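PDB 6L0H: dihydroorotase from Saccharomyces cerevisiae S288C, which catalyses the zinc-dependent, reversible cyclisation of N-carbamoyl-L-aspartate to (S)-dihydroorotate, the third step of de novo pyrimidine biosynthesis. Local coordinates for residues 212-217 / 241-246. Numbering follows the deposited sequence.
Sequences HHLFLT and ALVKAA
The turn that sets His213 and Leu214 against helix 236-247 is closed at the backbone O of His212, which accepts from both Phe215 N and Leu216 N. Both ring nitrogens of His213 are hydrogen-bonded, ND1 with Thr210 OG1 and NE2 with the carbonyl O of Pro231. These two bonds fix the rotation of the imidazole. The ring leads away from helix 236-247, and its base meets that helix: CB of His213 lies 3.8 Å from CD1 of Leu242. The same methyl is 3.5 Å from the backbone O of His213. Leu242 CG is anti to its carbonyl carbon (chi1 -53°), which carries the branch toward the 212-217 turn. The fold is the TIM barrel of the amidohydrolases. Here the loop after strand 205-209 returns onto the helix that precedes strand 253-255. Leu214 lies along the helix and spans about one turn of it. Its CD2 is 4.3 Å from Ala246 CB, while its CD1 packs near Leu242 CB and its CG near Val243 CG2. Val243 CG2 also sits 3.7 Å from the backbone O of Leu214. No hydrogen bond joins the two segments. Helix 283-293 also packs on Leu214 and Val243, through Val290. The His213 side chain is about 5 Å from that of His180, a probable zinc ligand.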
# COMPACT_ATOMS: atom_id res chain seq x y z
N HIS A 212 -9.47 -12.78 -5.27
CA HIS A 212 -8.16 -12.13 -5.27
C HIS A 212 -7.44 -12.24 -3.92
O HIS A 212 -6.21 -12.32 -3.91
CB HIS A 212 -8.26 -10.66 -5.73
CG HIS A 212 -9.37 -9.87 -5.11
ND1 HIS A 212 -10.68 -9.96 -5.52
CD2 HIS A 212 -9.35 -8.93 -4.13
CE1 HIS A 212 -11.43 -9.13 -4.81
NE2 HIS A 212 -10.64 -8.49 -3.96
N HIS A 213 -8.16 -12.25 -2.79
CA HIS A 213 -7.48 -12.43 -1.50
C HIS A 213 -6.93 -13.84 -1.30
O HIS A 213 -6.24 -14.09 -0.30
CB HIS A 213 -8.41 -12.07 -0.32
CG HIS A 213 -8.75 -10.62 -0.25
ND1 HIS A 213 -10.01 -10.14 -0.53
CD2 HIS A 213 -7.98 -9.53 0.03
CE1 HIS A 213 -10.01 -8.82 -0.40
NE2 HIS A 213 -8.80 -8.43 -0.06
N LEU A 214 -7.29 -14.78 -2.16
CA LEU A 214 -6.70 -16.10 -2.16
C LEU A 214 -5.36 -16.13 -2.88
O LEU A 214 -4.66 -17.14 -2.80
CB LEU A 214 -7.68 -17.08 -2.83
CG LEU A 214 -8.69 -17.89 -2.02
CD1 LEU A 214 -9.29 -17.12 -0.90
CD2 LEU A 214 -9.79 -18.48 -2.90
N PHE A 215 -5.00 -15.07 -3.60
CA PHE A 215 -3.74 -14.95 -4.34
C PHE A 215 -2.84 -13.83 -3.83
O PHE A 215 -1.63 -13.99 -3.79
CB PHE A 215 -4.01 -14.66 -5.83
CG PHE A 215 -4.62 -15.81 -6.62
CD1 PHE A 215 -6.01 -15.96 -6.69
CD2 PHE A 215 -3.82 -16.67 -7.36
CE1 PHE A 215 -6.58 -16.97 -7.46
CE2 PHE A 215 -4.39 -17.70 -8.13
CZ PHE A 215 -5.77 -17.84 -8.17
N LEU A 216 -3.42 -12.71 -3.42
CA LEU A 216 -2.69 -11.46 -3.22
C LEU A 216 -2.18 -11.34 -1.80
O LEU A 216 -2.78 -11.83 -0.84
CB LEU A 216 -3.55 -10.23 -3.52
CG LEU A 216 -4.07 -10.11 -4.94
CD1 LEU A 216 -4.95 -8.87 -5.06
CD2 LEU A 216 -2.93 -10.12 -5.96
N THR A 217 -1.08 -10.60 -1.71
CA THR A 217 -0.41 -10.20 -0.50
C THR A 217 -0.07 -8.71 -0.66
O THR A 217 -0.20 -8.14 -1.76
CB THR A 217 0.81 -11.12 -0.33
OG1 THR A 217 0.54 -12.09 0.69
CG2 THR A 217 2.08 -10.40 -0.06
N ALA A 241 -4.29 -18.52 5.94
CA ALA A 241 -5.52 -18.78 6.68
C ALA A 241 -6.76 -18.65 5.79
O ALA A 241 -7.72 -19.42 5.95
CB ALA A 241 -5.62 -17.86 7.89
N LEU A 242 -6.77 -17.70 4.84
CA LEU A 242 -7.94 -17.55 3.96
C LEU A 242 -8.08 -18.74 3.03
O LEU A 242 -9.20 -19.22 2.78
CB LEU A 242 -7.85 -16.27 3.13
CG LEU A 242 -7.62 -14.98 3.90
CD1 LEU A 242 -7.46 -13.80 2.95
CD2 LEU A 242 -8.76 -14.75 4.88
N VAL A 243 -6.97 -19.23 2.48
CA VAL A 243 -7.01 -20.37 1.57
C VAL A 243 -7.49 -21.62 2.31
O VAL A 243 -8.33 -22.38 1.81
CB VAL A 243 -5.63 -20.57 0.93
CG1 VAL A 243 -5.62 -21.80 0.07
CG2 VAL A 243 -5.25 -19.34 0.12
N LYS A 244 -6.96 -21.86 3.52
CA LYS A 244 -7.41 -23.00 4.30
C LYS A 244 -8.89 -22.90 4.63
O LYS A 244 -9.62 -23.90 4.59
CB LYS A 244 -6.59 -23.14 5.59
CG LYS A 244 -5.13 -23.42 5.35
CD LYS A 244 -4.93 -24.73 4.62
CE LYS A 244 -3.55 -25.31 4.93
NZ LYS A 244 -2.98 -25.97 3.72
N ALA A 245 -9.36 -21.70 5.01
CA ALA A 245 -10.79 -21.54 5.22
C ALA A 245 -11.56 -21.86 3.94
O ALA A 245 -12.58 -22.56 3.98
CB ALA A 245 -11.12 -20.13 5.72
N ALA A 246 -11.08 -21.38 2.78
CA ALA A 246 -11.86 -21.54 1.56
C ALA A 246 -12.02 -23.01 1.20
O ALA A 246 -13.08 -23.41 0.70
CB ALA A 246 -11.23 -20.76 0.40